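Local coordinates for protein 7,8-dihydro-6-hydroxymethylpterin pyrophosphokinase-dihydropteroate synthase (Plasmodium falciparum, PDB 6JWY) that probably catalyses two consecutive steps of folate biosynthesis, pyrophosphorylation of 6-hydroxymethyl-7,8-dihydropterin by ATP and condensation of the product with 4-aminobenzoate to give 7,8-dihydropteroate, at residues P454-F459 / P477-D482. The protein carries 1 engineered substitution. Numbering follows the deposited sequence.
Sequences PVLQLF and PIISID. With CKL (4-[(2-azanyl-4-oxidanylidene-7,8-dihydro-3~{H}-pteridin-6-yl)methylamino]-~{N}-(5,6-dimethoxypyrimidin-4-yl)benzenesulfonamide), chain C.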
# COMPACT_ATOMS: atom_id res chain seq x y z
N PRO A 454 39.98 13.33 -0.81
CA PRO A 454 39.95 14.77 -0.55
C PRO A 454 38.57 15.25 -0.13
O PRO A 454 38.44 15.86 0.94
CB PRO A 454 40.35 15.36 -1.90
CG PRO A 454 41.37 14.35 -2.38
CD PRO A 454 40.76 13.01 -2.02
N VAL A 455 37.55 14.90 -0.93
CA VAL A 455 36.17 15.27 -0.67
C VAL A 455 35.73 14.83 0.72
O VAL A 455 35.06 15.58 1.41
CB VAL A 455 35.20 14.74 -1.73
CG1 VAL A 455 33.79 15.25 -1.45
CG2 VAL A 455 35.63 15.11 -3.15
N LEU A 456 36.07 13.60 1.12
CA LEU A 456 35.56 13.13 2.40
C LEU A 456 36.39 13.76 3.50
O LEU A 456 35.94 13.89 4.64
CB LEU A 456 35.62 11.59 2.48
CG LEU A 456 34.66 10.83 1.56
CD1 LEU A 456 35.12 9.39 1.33
CD2 LEU A 456 33.25 10.85 2.11
N GLN A 457 37.63 14.13 3.16
CA GLN A 457 38.49 14.70 4.18
C GLN A 457 38.11 16.17 4.39
O GLN A 457 38.04 16.64 5.52
CB GLN A 457 39.97 14.48 3.88
CG GLN A 457 40.83 14.70 5.12
CD GLN A 457 41.33 13.42 5.72
OE1 GLN A 457 42.00 12.63 5.06
NE2 GLN A 457 41.03 13.21 7.00
N LEU A 458 37.84 16.86 3.28
CA LEU A 458 37.32 18.21 3.37
C LEU A 458 36.04 18.19 4.21
O LEU A 458 35.93 18.92 5.20
CB LEU A 458 37.07 18.72 1.95
CG LEU A 458 36.74 20.21 1.84
CD1 LEU A 458 37.52 21.04 2.86
CD2 LEU A 458 37.00 20.71 0.42
N PHE A 459 35.08 17.32 3.81
CA PHE A 459 33.77 17.29 4.44
C PHE A 459 33.92 17.09 5.95
O PHE A 459 33.23 17.76 6.72
CB PHE A 459 32.85 16.21 3.88
CG PHE A 459 31.63 16.02 4.74
CD1 PHE A 459 31.64 15.13 5.81
CD2 PHE A 459 30.50 16.81 4.57
CE1 PHE A 459 30.54 15.01 6.65
CE2 PHE A 459 29.39 16.68 5.40
CZ PHE A 459 29.41 15.78 6.44
N PRO A 477 25.14 13.26 8.78
CA PRO A 477 24.71 12.14 7.95
C PRO A 477 25.66 10.97 8.17
O PRO A 477 26.83 11.15 8.55
CB PRO A 477 24.85 12.65 6.51
CG PRO A 477 25.87 13.77 6.63
CD PRO A 477 25.67 14.39 8.01
N ILE A 478 25.09 9.78 7.96
CA ILE A 478 25.83 8.56 7.76
C ILE A 478 26.45 8.65 6.37
O ILE A 478 25.82 9.20 5.46
CB ILE A 478 24.85 7.38 7.94
CG1 ILE A 478 24.32 7.34 9.37
CG2 ILE A 478 25.49 6.07 7.51
CD1 ILE A 478 22.95 6.70 9.49
N ILE A 479 27.70 8.20 6.26
CA ILE A 479 28.46 8.30 5.02
C ILE A 479 28.72 6.88 4.53
O ILE A 479 29.28 6.03 5.24
CB ILE A 479 29.80 9.07 5.23
CG1 ILE A 479 29.63 10.43 5.92
CG2 ILE A 479 30.57 9.20 3.93
CD1 ILE A 479 29.10 11.54 5.02
N SER A 480 28.30 6.66 3.28
CA SER A 480 28.64 5.42 2.62
C SER A 480 29.52 5.74 1.42
O SER A 480 29.31 6.74 0.74
CB SER A 480 27.39 4.61 2.31
OG SER A 480 27.02 4.65 0.93
N ILE A 481 30.52 4.88 1.21
CA ILE A 481 31.36 4.98 0.03
C ILE A 481 31.06 3.83 -0.93
O ILE A 481 31.15 2.66 -0.58
CB ILE A 481 32.86 5.09 0.40
CG1 ILE A 481 33.72 5.30 -0.86
CG2 ILE A 481 33.32 3.92 1.26
CD1 ILE A 481 35.15 5.60 -0.61
N ASP A 482 30.70 4.21 -2.17
CA ASP A 482 30.35 3.29 -3.23
C ASP A 482 31.65 2.86 -3.89
O ASP A 482 32.11 3.51 -4.83
CB ASP A 482 29.48 4.01 -4.26
CG ASP A 482 28.86 3.11 -5.30
OD1 ASP A 482 29.45 2.04 -5.61
OD2 ASP A 482 27.79 3.48 -5.83
C2 CKL C . 23.92 0.49 -5.03
C4 CKL C . 22.58 0.77 -6.96
C5 CKL C . 23.60 1.61 -7.61
C6 CKL C . 24.81 1.80 -6.79
O24 CKL C . 20.39 1.29 -16.56
S21 CKL C . 21.06 2.56 -16.41
O23 CKL C . 20.03 3.55 -16.38
N22 CKL C . 22.06 3.03 -17.60
C25 CKL C . 22.48 2.27 -18.64
C30 CKL C . 23.29 2.85 -19.61
O31 CKL C . 23.65 4.17 -19.53
C32 CKL C . 24.92 4.55 -18.97
C29 CKL C . 23.70 2.07 -20.68
O33 CKL C . 24.50 2.62 -21.67
C34 CKL C . 24.30 2.32 -23.06
N28 CKL C . 23.33 0.77 -20.74
C27 CKL C . 22.55 0.22 -19.79
N26 CKL C . 22.12 0.96 -18.75
C18 CKL C . 22.04 2.53 -15.13
C17 CKL C . 22.45 3.75 -14.58
C16 CKL C . 23.30 3.75 -13.48
C19 CKL C . 22.50 1.32 -14.59
C20 CKL C . 23.35 1.33 -13.48
C15 CKL C . 23.73 2.55 -12.91
N14 CKL C . 24.56 2.56 -11.81
C13 CKL C . 24.63 3.57 -10.74
C8 CKL C . 24.54 2.89 -9.38
C9 CKL C . 25.77 3.12 -8.59
N10 CKL C . 25.81 2.52 -7.29
N1 CKL C . 24.92 1.26 -5.53
N7 CKL C . 23.48 2.16 -8.87
O12 CKL C . 21.50 0.54 -7.55
N3 CKL C . 22.80 0.25 -5.73
N11 CKL C . 24.05 -0.08 -3.82
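Helix segment 454-459 runs almost antiparallel to strand 478-482, at 172° between their directions and 11.7 Å between their axes, and L456 lies across from I479. This is a helix-on-strand contact of a TIM barrel, the fold of the pterin-binding enzymes: the outer helix 448-464 packs on the inner parallel sheet, and the chain then returns through a loop to strand 478-482, next to strand 428-432 in that sheet. No hydrogen bond links the two segments; what joins them is a buried set of apolar side chains. The side chains of L456 and I479 run alongside each other, pointing opposite ways, with CD2 of L456 3.6 Å from CG2 of I479. The two branches of I479 divide the work. CG2 points opposite the backbone N and meets the leucine, while CG1 lies next to that N (chi1 -51°) and carries CD1 to 4.1 Å from CE1 of F459. F459, three residues on from L456, turns its ring away from its backbone N (chi1 168°), and CZ comes within 4.1 Å of CG on the P477 ring. At the other end, CD1 of L456 reaches CD1 of I481 more loosely, at 4.3 Å. Helix 411-423 flanks the F459 side through F419 and M418, and C492 of helix 486-494 touches both L456 and I481. S480 points the opposite way, away from the helix, and just beyond I481 the strand ends in the pterin pocket, where N502 and D575 also bond the ligand. There D482 takes a hydrogen bond from the pteridine: N10 of CKL donates to OD2 of D482 at 2.6 Å, with an N-H...O angle of 158°.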